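Local coordinates for protein mucus binding proteinn (Lactobacillus reuteri, PDB 4MT5) that probably binds mucin in gastrointestinal mucus from the bacterial cell surface, this chain being the fifth mucus-binding repeat of a longer wall-anchored protein, at residues V6-D11 with V68-G73; E91-V96 with P105-A110; V111-G116 with V167-K172; F144-S149 with H159-E164. One frame throughout, in Å; residues are numbered along the deposited sequence.

Contact 1: V6-D11 with V68-G73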
# COMPACT_ATOMS: atom_id res chain seq x y z
N VAL A 6 6.33 -21.84 28.93
CA VAL A 6 6.92 -21.35 27.70
C VAL A 6 5.89 -20.44 27.04
O VAL A 6 4.79 -20.89 26.68
CB VAL A 6 7.31 -22.53 26.77
CG1 VAL A 6 7.89 -22.02 25.48
CG2 VAL A 6 8.30 -23.44 27.47
N LYS A 7 6.20 -19.15 26.94
CA LYS A 7 5.20 -18.14 26.58
C LYS A 7 5.55 -17.49 25.25
O LYS A 7 6.61 -16.85 25.12
CB LYS A 7 5.08 -17.09 27.71
CG LYS A 7 4.15 -15.93 27.42
CD LYS A 7 3.79 -15.11 28.69
CE LYS A 7 4.92 -14.19 29.13
NZ LYS A 7 4.56 -13.31 30.29
N TYR A 8 4.68 -17.66 24.26
CA TYR A 8 4.89 -17.10 22.93
C TYR A 8 4.14 -15.79 22.82
O TYR A 8 2.91 -15.76 22.92
CB TYR A 8 4.35 -18.05 21.86
CG TYR A 8 5.00 -19.42 21.82
CD1 TYR A 8 5.99 -19.71 20.90
CD2 TYR A 8 4.60 -20.42 22.70
CE1 TYR A 8 6.58 -20.98 20.86
CE2 TYR A 8 5.19 -21.68 22.68
CZ TYR A 8 6.17 -21.96 21.75
OH TYR A 8 6.75 -23.20 21.72
N VAL A 9 4.87 -14.71 22.57
CA VAL A 9 4.33 -13.35 22.60
C VAL A 9 4.38 -12.63 21.25
O VAL A 9 5.41 -12.56 20.62
CB VAL A 9 5.09 -12.50 23.62
CG1 VAL A 9 4.56 -11.12 23.63
CG2 VAL A 9 4.98 -13.10 24.99
N ASP A 10 3.25 -12.07 20.85
CA ASP A 10 3.18 -11.16 19.70
C ASP A 10 3.51 -9.73 20.14
O ASP A 10 2.66 -9.04 20.71
CB ASP A 10 1.78 -11.23 19.07
CG ASP A 10 1.55 -10.16 18.03
OD1 ASP A 10 2.53 -9.54 17.56
OD2 ASP A 10 0.36 -9.94 17.66
N ASP A 11 4.73 -9.28 19.85
CA ASP A 11 5.20 -7.98 20.29
C ASP A 11 4.40 -6.86 19.66
O ASP A 11 4.25 -5.80 20.25
CB ASP A 11 6.69 -7.78 20.03
CG ASP A 11 7.59 -8.65 20.94
OD1 ASP A 11 7.03 -9.39 21.79
OD2 ASP A 11 8.85 -8.60 20.83
N VAL A 68 9.14 -16.58 24.07
CA VAL A 68 9.48 -16.58 22.66
C VAL A 68 8.78 -15.37 22.05
O VAL A 68 7.55 -15.34 22.01
CB VAL A 68 9.01 -17.88 21.94
CG1 VAL A 68 9.36 -17.84 20.47
CG2 VAL A 68 9.64 -19.11 22.58
N HIS A 69 9.53 -14.37 21.59
CA HIS A 69 8.88 -13.17 21.06
C HIS A 69 8.76 -13.16 19.52
O HIS A 69 9.65 -13.61 18.80
CB HIS A 69 9.56 -11.88 21.58
CG HIS A 69 9.37 -11.64 23.05
ND1 HIS A 69 8.26 -11.00 23.56
CD2 HIS A 69 10.15 -11.95 24.12
CE1 HIS A 69 8.36 -10.93 24.88
NE2 HIS A 69 9.49 -11.50 25.24
N PHE A 70 7.63 -12.68 19.02
CA PHE A 70 7.42 -12.54 17.59
C PHE A 70 7.00 -11.13 17.29
O PHE A 70 6.57 -10.42 18.20
CB PHE A 70 6.30 -13.43 17.12
CG PHE A 70 6.58 -14.89 17.25
CD1 PHE A 70 7.01 -15.63 16.16
CD2 PHE A 70 6.40 -15.54 18.46
CE1 PHE A 70 7.25 -16.97 16.27
CE2 PHE A 70 6.64 -16.88 18.57
CZ PHE A 70 7.07 -17.60 17.48
N LYS A 71 7.11 -10.72 16.03
CA LYS A 71 6.47 -9.49 15.53
C LYS A 71 5.75 -9.82 14.24
O LYS A 71 6.00 -10.87 13.63
CB LYS A 71 7.47 -8.37 15.29
CG LYS A 71 8.55 -8.72 14.27
CD LYS A 71 9.46 -7.54 13.99
CE LYS A 71 10.82 -7.99 13.46
NZ LYS A 71 11.71 -6.80 13.29
N HIS A 72 4.84 -8.95 13.82
CA HIS A 72 4.12 -9.15 12.56
C HIS A 72 5.04 -9.02 11.36
O HIS A 72 5.89 -8.13 11.29
CB HIS A 72 2.97 -8.17 12.43
CG HIS A 72 1.79 -8.49 13.30
ND1 HIS A 72 0.55 -7.90 13.13
CD2 HIS A 72 1.65 -9.36 14.33
CE1 HIS A 72 -0.29 -8.38 14.03
NE2 HIS A 72 0.35 -9.26 14.77
N GLY A 73 4.86 -9.91 10.39
CA GLY A 73 5.58 -9.82 9.14
C GLY A 73 5.06 -8.66 8.33
O GLY A 73 3.87 -8.36 8.33

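Contact 2: E91-V96 with P105-A110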
# COMPACT_ATOMS: atom_id res chain seq x y z
N GLU A 91 -7.61 14.38 -19.25
CA GLU A 91 -8.25 15.60 -19.72
C GLU A 91 -8.58 15.47 -21.20
O GLU A 91 -7.74 15.04 -22.00
CB GLU A 91 -7.33 16.80 -19.50
CG GLU A 91 -7.85 18.09 -20.09
CD GLU A 91 -6.79 19.18 -20.10
OE1 GLU A 91 -5.80 19.01 -20.84
OE2 GLU A 91 -6.94 20.18 -19.37
N THR A 92 -9.80 15.85 -21.55
CA THR A 92 -10.25 15.79 -22.93
C THR A 92 -10.78 17.13 -23.42
O THR A 92 -11.65 17.75 -22.78
CB THR A 92 -11.33 14.71 -23.12
OG1 THR A 92 -10.84 13.44 -22.65
CG2 THR A 92 -11.72 14.58 -24.58
N ILE A 93 -10.25 17.59 -24.55
CA ILE A 93 -10.76 18.78 -25.21
C ILE A 93 -11.52 18.39 -26.47
O ILE A 93 -10.97 17.72 -27.34
CB ILE A 93 -9.64 19.74 -25.61
CG1 ILE A 93 -8.76 20.05 -24.41
CG2 ILE A 93 -10.24 21.03 -26.13
CD1 ILE A 93 -9.55 20.65 -23.27
N HIS A 94 -12.79 18.79 -26.54
CA HIS A 94 -13.58 18.62 -27.77
C HIS A 94 -13.60 19.93 -28.59
O HIS A 94 -13.81 21.01 -28.04
CB HIS A 94 -15.02 18.18 -27.45
CG HIS A 94 -15.11 16.85 -26.77
ND1 HIS A 94 -14.61 15.69 -27.33
CD2 HIS A 94 -15.67 16.49 -25.59
CE1 HIS A 94 -14.85 14.68 -26.51
NE2 HIS A 94 -15.48 15.14 -25.44
N TYR A 95 -13.38 19.80 -29.89
CA TYR A 95 -13.45 20.95 -30.78
C TYR A 95 -14.62 20.82 -31.77
O TYR A 95 -14.56 20.01 -32.69
CB TYR A 95 -12.12 21.12 -31.53
CG TYR A 95 -10.88 21.27 -30.65
CD1 TYR A 95 -10.59 22.47 -30.03
CD2 TYR A 95 -10.00 20.20 -30.47
CE1 TYR A 95 -9.45 22.61 -29.23
CE2 TYR A 95 -8.86 20.33 -29.68
CZ TYR A 95 -8.59 21.54 -29.06
OH TYR A 95 -7.46 21.67 -28.28
N VAL A 96 -15.67 21.61 -31.59
CA VAL A 96 -16.89 21.47 -32.40
C VAL A 96 -17.32 22.74 -33.14
O VAL A 96 -16.53 23.66 -33.31
CB VAL A 96 -18.07 20.97 -31.55
CG1 VAL A 96 -17.77 19.59 -31.00
CG2 VAL A 96 -18.36 21.95 -30.43
N PRO A 105 -9.55 17.23 -34.29
CA PRO A 105 -9.41 16.03 -33.45
C PRO A 105 -9.23 16.39 -31.98
O PRO A 105 -8.65 17.43 -31.68
CB PRO A 105 -8.16 15.34 -34.00
CG PRO A 105 -7.42 16.40 -34.74
CD PRO A 105 -8.48 17.31 -35.30
N ASP A 106 -9.74 15.56 -31.08
CA ASP A 106 -9.64 15.82 -29.64
C ASP A 106 -8.20 15.93 -29.13
O ASP A 106 -7.30 15.21 -29.58
CB ASP A 106 -10.36 14.73 -28.83
CG ASP A 106 -11.87 14.91 -28.81
OD1 ASP A 106 -12.35 16.04 -29.05
OD2 ASP A 106 -12.58 13.91 -28.53
N SER A 107 -7.98 16.85 -28.19
CA SER A 107 -6.75 16.85 -27.42
C SER A 107 -7.00 16.01 -26.18
O SER A 107 -7.96 16.24 -25.43
CB SER A 107 -6.35 18.26 -27.00
OG SER A 107 -5.23 18.22 -26.12
N THR A 108 -6.14 15.03 -25.97
CA THR A 108 -6.27 14.17 -24.81
C THR A 108 -4.91 13.98 -24.13
O THR A 108 -3.90 13.66 -24.76
CB THR A 108 -7.00 12.84 -25.18
OG1 THR A 108 -7.74 12.37 -24.05
CG2 THR A 108 -6.03 11.75 -25.67
N THR A 109 -4.88 14.26 -22.83
CA THR A 109 -3.66 14.09 -22.05
C THR A 109 -3.95 13.37 -20.72
O THR A 109 -4.90 13.71 -20.02
CB THR A 109 -2.95 15.45 -21.81
OG1 THR A 109 -3.83 16.33 -21.11
CG2 THR A 109 -2.57 16.09 -23.15
N ALA A 110 -3.14 12.38 -20.39
CA ALA A 110 -3.40 11.58 -19.20
C ALA A 110 -2.29 11.72 -18.16
O ALA A 110 -1.12 11.91 -18.51
CB ALA A 110 -3.57 10.12 -19.59
O HOH W 1 -6.23 17.38 -22.96
O HOH W 2 -12.94 17.70 -31.10

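Contact 3: V111-G116 with V167-K172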
# COMPACT_ATOMS: atom_id res chain seq x y z
N VAL A 111 -2.66 11.63 -16.89
CA VAL A 111 -1.67 11.49 -15.82
C VAL A 111 -2.05 10.31 -14.93
O VAL A 111 -3.20 10.19 -14.51
CB VAL A 111 -1.48 12.78 -14.99
CG1 VAL A 111 -2.78 13.26 -14.42
CG2 VAL A 111 -0.46 12.56 -13.88
N THR A 112 -1.09 9.43 -14.68
CA THR A 112 -1.30 8.29 -13.80
C THR A 112 -0.50 8.47 -12.52
O THR A 112 0.73 8.61 -12.56
CB THR A 112 -0.87 6.96 -14.47
OG1 THR A 112 -1.74 6.67 -15.57
CG2 THR A 112 -0.94 5.81 -13.48
N PHE A 113 -1.19 8.48 -11.38
CA PHE A 113 -0.55 8.54 -10.08
C PHE A 113 -0.37 7.11 -9.58
O PHE A 113 -1.30 6.32 -9.63
CB PHE A 113 -1.42 9.32 -9.10
CG PHE A 113 -1.50 10.78 -9.40
CD1 PHE A 113 -0.54 11.65 -8.91
CD2 PHE A 113 -2.53 11.30 -10.17
CE1 PHE A 113 -0.60 13.01 -9.18
CE2 PHE A 113 -2.60 12.65 -10.44
CZ PHE A 113 -1.63 13.51 -9.95
N LYS A 114 0.83 6.78 -9.11
CA LYS A 114 1.13 5.44 -8.60
C LYS A 114 1.76 5.56 -7.23
O LYS A 114 2.54 6.49 -6.99
CB LYS A 114 2.09 4.72 -9.54
CG LYS A 114 1.46 4.17 -10.80
CD LYS A 114 2.52 3.78 -11.82
CE LYS A 114 2.01 2.69 -12.75
NZ LYS A 114 2.89 2.50 -13.94
N ARG A 115 1.43 4.65 -6.31
CA ARG A 115 2.14 4.59 -5.03
C ARG A 115 2.25 3.19 -4.48
O ARG A 115 1.41 2.33 -4.73
CB ARG A 115 1.52 5.50 -3.96
CG ARG A 115 0.21 5.00 -3.38
CD ARG A 115 -0.25 5.88 -2.23
NE ARG A 115 -1.64 5.61 -1.83
CZ ARG A 115 -2.34 6.36 -0.98
NH1 ARG A 115 -1.79 7.43 -0.43
NH2 ARG A 115 -3.59 6.03 -0.68
N GLY A 116 3.30 2.96 -3.70
CA GLY A 116 3.44 1.70 -3.01
C GLY A 116 2.79 1.77 -1.64
O GLY A 116 2.30 2.81 -1.22
N VAL A 167 -4.25 18.85 -10.75
CA VAL A 167 -5.02 17.70 -10.32
C VAL A 167 -4.27 16.85 -9.28
O VAL A 167 -3.05 16.75 -9.32
CB VAL A 167 -5.45 16.83 -11.52
CG1 VAL A 167 -6.43 17.58 -12.39
CG2 VAL A 167 -4.23 16.43 -12.33
N THR A 168 -5.02 16.26 -8.35
CA THR A 168 -4.47 15.33 -7.37
C THR A 168 -4.94 13.93 -7.75
O THR A 168 -5.75 13.79 -8.67
CB THR A 168 -4.96 15.67 -5.95
OG1 THR A 168 -6.36 15.37 -5.85
CG2 THR A 168 -4.69 17.12 -5.61
N PRO A 169 -4.45 12.89 -7.05
CA PRO A 169 -4.96 11.54 -7.35
C PRO A 169 -6.49 11.41 -7.21
O PRO A 169 -7.13 10.56 -7.84
CB PRO A 169 -4.27 10.67 -6.30
CG PRO A 169 -3.01 11.39 -6.01
CD PRO A 169 -3.30 12.85 -6.13
N ASP A 170 -7.06 12.28 -6.38
CA ASP A 170 -8.47 12.18 -6.04
C ASP A 170 -9.36 12.80 -7.13
O ASP A 170 -10.49 12.37 -7.33
CB ASP A 170 -8.70 12.84 -4.67
CG ASP A 170 -7.76 12.29 -3.59
OD1 ASP A 170 -7.62 11.05 -3.47
OD2 ASP A 170 -7.15 13.12 -2.86
N SER A 171 -8.80 13.78 -7.84
CA SER A 171 -9.53 14.60 -8.81
C SER A 171 -10.38 13.83 -9.83
O SER A 171 -10.09 12.67 -10.15
CB SER A 171 -8.55 15.53 -9.55
OG SER A 171 -7.88 16.42 -8.67
N LYS A 172 -11.43 14.51 -10.33
CA LYS A 172 -12.29 14.00 -11.41
C LYS A 172 -11.78 14.42 -12.79
O LYS A 172 -11.26 15.53 -12.95
CB LYS A 172 -13.72 14.52 -11.26
CG LYS A 172 -14.40 14.18 -9.95
CD LYS A 172 -15.79 14.79 -9.94
CE LYS A 172 -16.35 14.87 -8.53
NZ LYS A 172 -17.60 15.69 -8.48

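Contact 4: F144-S149 with H159-E164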
# COMPACT_ATOMS: atom_id res chain seq x y z
N PHE A 144 -1.81 20.35 -15.65
CA PHE A 144 -1.93 20.11 -17.06
C PHE A 144 -1.49 21.38 -17.78
O PHE A 144 -1.92 22.48 -17.41
CB PHE A 144 -3.37 19.78 -17.42
CG PHE A 144 -3.72 18.35 -17.20
CD1 PHE A 144 -3.03 17.34 -17.86
CD2 PHE A 144 -4.76 18.00 -16.35
CE1 PHE A 144 -3.35 16.00 -17.66
CE2 PHE A 144 -5.10 16.67 -16.15
CZ PHE A 144 -4.39 15.67 -16.81
N ALA A 145 -0.63 21.22 -18.78
CA ALA A 145 -0.23 22.36 -19.59
C ALA A 145 -1.49 22.92 -20.25
O ALA A 145 -2.31 22.15 -20.76
CB ALA A 145 0.77 21.93 -20.64
N ALA A 146 -1.66 24.24 -20.20
CA ALA A 146 -2.74 24.88 -20.93
C ALA A 146 -2.63 24.51 -22.41
O ALA A 146 -1.53 24.46 -22.97
CB ALA A 146 -2.70 26.38 -20.74
N VAL A 147 -3.77 24.23 -23.04
CA VAL A 147 -3.78 23.87 -24.46
C VAL A 147 -4.37 24.96 -25.36
O VAL A 147 -5.50 25.43 -25.14
CB VAL A 147 -4.48 22.50 -24.75
CG1 VAL A 147 -4.82 22.37 -26.23
CG2 VAL A 147 -3.60 21.35 -24.31
N PRO A 148 -3.59 25.39 -26.36
CA PRO A 148 -4.03 26.35 -27.37
C PRO A 148 -4.99 25.68 -28.33
O PRO A 148 -4.67 24.62 -28.89
CB PRO A 148 -2.73 26.70 -28.11
CG PRO A 148 -1.63 26.25 -27.20
CD PRO A 148 -2.17 25.05 -26.52
N SER A 149 -6.17 26.28 -28.50
CA SER A 149 -7.10 25.87 -29.54
C SER A 149 -6.41 26.09 -30.89
O SER A 149 -5.88 27.17 -31.13
CB SER A 149 -8.37 26.72 -29.48
OG SER A 149 -8.91 26.79 -28.17
N HIS A 159 -13.00 30.13 -27.03
CA HIS A 159 -11.91 30.18 -26.05
C HIS A 159 -10.60 30.01 -26.81
O HIS A 159 -10.39 28.99 -27.46
CB HIS A 159 -12.03 29.07 -25.01
CG HIS A 159 -13.26 29.14 -24.16
ND1 HIS A 159 -13.67 30.31 -23.54
CD2 HIS A 159 -14.17 28.20 -23.83
CE1 HIS A 159 -14.78 30.07 -22.86
NE2 HIS A 159 -15.11 28.80 -23.02
N GLN A 160 -9.73 31.01 -26.74
CA GLN A 160 -8.45 30.96 -27.46
C GLN A 160 -7.58 29.77 -27.01
O GLN A 160 -6.84 29.18 -27.80
CB GLN A 160 -7.70 32.29 -27.31
CG GLN A 160 -6.36 32.36 -28.04
CD GLN A 160 -6.45 31.96 -29.50
OE1 GLN A 160 -6.98 32.71 -30.34
NE2 GLN A 160 -5.94 30.77 -29.83
N GLN A 161 -7.70 29.44 -25.73
CA GLN A 161 -7.04 28.27 -25.17
C GLN A 161 -7.80 27.89 -23.92
O GLN A 161 -8.50 28.72 -23.33
CB GLN A 161 -5.60 28.60 -24.80
CG GLN A 161 -5.50 29.65 -23.70
CD GLN A 161 -4.14 29.69 -23.03
OE1 GLN A 161 -3.11 29.41 -23.65
NE2 GLN A 161 -4.13 30.04 -21.75
N ILE A 162 -7.67 26.65 -23.49
CA ILE A 162 -8.17 26.34 -22.17
C ILE A 162 -6.99 26.29 -21.18
O ILE A 162 -5.88 25.88 -21.54
CB ILE A 162 -9.03 25.07 -22.16
CG1 ILE A 162 -9.80 24.97 -20.82
CG2 ILE A 162 -8.18 23.85 -22.47
CD1 ILE A 162 -10.49 26.27 -20.36
N ASN A 163 -7.25 26.74 -19.96
CA ASN A 163 -6.22 27.02 -18.97
C ASN A 163 -5.36 25.85 -18.52
O ASN A 163 -5.45 24.73 -19.03
CB ASN A 163 -6.86 27.63 -17.72
CG ASN A 163 -7.61 28.91 -18.02
OD1 ASN A 163 -7.63 29.36 -19.16
ND2 ASN A 163 -8.23 29.49 -17.00
N GLU A 164 -4.49 26.14 -17.56
CA GLU A 164 -3.84 25.09 -16.80
C GLU A 164 -4.82 24.68 -15.73
O GLU A 164 -5.62 25.50 -15.25
CB GLU A 164 -2.59 25.60 -16.13
CG GLU A 164 -1.42 25.83 -17.02
CD GLU A 164 -0.21 26.25 -16.23
OE1 GLU A 164 -0.40 26.91 -15.17
OE2 GLU A 164 0.92 25.90 -16.63

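Contact 1: V6-D11 with V68-G73
Asp-10 OD2 is gripped twice: His-72 NE2 donates to it at 3.0 Å from the neighbouring strand, and the Thr-13 hydroxyl bonds to the same oxygen, while OD1 takes the backbone N-H of Thr-12. The imidazole arrives on the syn side but 33° out of the carboxylate plane, and it is a bent bond. With CG anti to the backbone N (chi1 171°), the carboxylate reaches forward along the chain to the level of His-72. His-72 ND1 goes to Asp-120, so this ring sits between two carboxylates, which would probably favour its charged form. A leucine in place of this aspartate would probably leave His-72 NE2 without its acceptor and let the turn through Thr-12 and Thr-13 lose its anchor. Strands 2-10 and 65-77 run parallel here, the central pairing of the first and last strands of a ubiquitin-like beta-grasp domain, with strand 16-24, helix 35-42 and strand 46-51 in the chain between them. Backbone bonds hold the two together, among them Val-9 N to Val-68 O at 2.8 Å and Phe-70 N to Val-9 O at 2.7 Å. On the helix side, Tyr-8, Val-68 and Phe-70 lie side by side: Tyr-8 CD1 touches Val-68 CB at 3.7 Å and meets Phe-70 CE2 edge to edge at 3.7 Å. The other face carries Val-9 alongside His-69, whose ND1 donates to the syn lone pair of Asp-11 OD1 at 2.7 Å, ring and carboxylate planes 52° apart. His-69 NE2 is bonded to Glu-67, which fixes the imidazole from both nitrogens.

Contact 2: E91-V96 with P105-A110
Ile-93 and Ser-107 form the close-fitting half of this contact. Their backbones make a hydrogen-bonded antiparallel pair, with Ile-93 N to Ser-107 O at 2.8 Å, and their CB atoms lie 3.9 Å apart on the face covered by strand 142-148. Tyr-95 lies on this face too. With CG anti to the carbonyl carbon (chi1 -57°), its ring swings back over Ile-93, whose CG2 sits above one face near the rim, and its OH ends 3.8 Å from Ser-107 CB. The ring edge, at CD2, meets Pro-105 O. Val-147 and Pro-150 pack on Tyr-95 from beyond the pair. Farther along, where Glu-91 pairs with Thr-109, the same face turns polar, and a water joins Glu-91 O, Glu-91 OE1 (2.7 Å) and Thr-109 OG1 (3.2 Å).

The other face is looser and more open to solvent. Thr-92 and Thr-108 stand side by side as a non-hydrogen-bonded pair, their hydroxyl OG1 atoms 3.6 Å apart, and Thr-108 OG1 makes a weak bond to Glu-91 O. Next to them the Asp-106 carboxylate comes at the edge of the His-94 imidazole, planes 59° apart, with a weak bond from His-94 ND1 to Asp-106 OD1 at 2.9 Å. Strands 85-96 and 104-120 thus make a beta hairpin, and strand 174-182 lies parallel on the far side of 85-96, the arrangement of a ubiquitin-like beta-grasp sheet.

Contact 3: V111-G116 with V167-K172
Phe-113 presents the flat of its ring to Pro-169, its side chain set roughly perpendicular to that of the proline. Pro-169 CD stands 4.0 Å from the ring centroid and only 8° off the normal, a CH-pi contact over the face. Around it, Pro-169 CG reaches Phe-113 CG at 3.8 Å and Pro-169 CA reaches Phe-113 CD2 at 3.7 Å, so the proline covers much of that face, mainly its centre and the side toward CG. The first torsion of Phe-113, with CG anti to the carbonyl carbon (chi1 -69°), tilts the ring back along its strand, and CG2 of Val-111 lies beneath the opposite face toward the rim. The far end of the phenyl, CZ, comes 3.6 Å from Val-167 O. Val-111 and Val-167 pass antiparallel to each other, touching through Val-111 CG1 and Val-167 CG2 at 4.1 Å. Trp-132 packs on both Phe-113 and Pro-169, and Phe-144 on both valines.

No hydrogen bond crosses between the segments; the polar bonds stay within 167-172 and set the shape of the loop. Thr-168 OG1 accepts from Asp-170 N in an ST turn, and Ser-171 OG accepts from Thr-168 N at 2.9 Å. Ser-171 N returns to Thr-168 O, closing a type I beta turn with Pro-169 at its second position. The result is a proline-aromatic CH-pi contact in the core of the Muc B2-like domain, where the loop leading into strand 174-182 closes over the beta-grasp sheet.

Contact 4: F144-S149 with H159-E164
Ser-149 bonds twice across to 159-164: its OG donates to His-159 O at 2.7 Å and its N to Gln-160 O at 3.1 Å. The hydroxyl sits beside its own backbone N (chi1 -50°), which lets one residue serve two successive carbonyls. With an alanine here the His-159 carbonyl would probably lose its hydroxyl donor, leaving this end of the pairing freer to move. Next along, Val-147 and Ile-162 form a hydrogen-bonded antiparallel pair, Val-147 N to Ile-162 O at 3.1 Å and Ile-162 N to Val-147 O at 3.0 Å. Pro-148 faces Gln-161 in the adjoining non-hydrogen-bonded pair, a position where its missing N-H costs no bond across the strands; Pro-148 CA rests 3.8 Å from Gln-161 CB. Between these segments, past Val-147, regular pairing gives way to CA-H...O contacts, Ala-146 CA to Asn-163 O at 3.3 Å and Glu-164 CA to Phe-144 O; Phe-144 is backbone-bonded to Phe-165 beyond. The aliphatic part of Glu-164 runs beside Ala-146, with Glu-164 CG 4.0 Å from Ala-146 CB.

Farther out, the main sheet sets the position of this small two-stranded one. Val-147 leans on Ser-107, Ile-162 on Ile-93 and Lys-176, and Ser-149 on Val-178 and Tyr-180, all from strands of the beta-grasp sheet of the Muc B2-like domain. Across the two segments every hydrogen bond ends on a backbone carbonyl, so, apart from the serine hydroxyl, the polar bonding is a matter of backbone, while side-chain packing on the main sheet places the pair.

How the contacts relate
Along the chain the repeat divides in two: contact 1 lies in the mucin-binding domain, and contacts 2, 3 and 4 in the Muc B2-like domain, with the centres of contacts 1 and 2 about 57 Å apart. Contact 1 closes before contact 2 opens, and contact 2 before contact 3. One extended sheet still joins these three, because strand 65-77 pairs with strand 104-120. That long strand serves contacts 2 and 3, whose centres are about 19 Å apart. Contact 4, a separate two-stranded sheet nested in the loop closed by contact 3, packs on contact 2 about 11 Å away, centre to centre. Phe-144 links it to both neighbours. The repeat is thus an elongated rod of two linked beta-grasp domains.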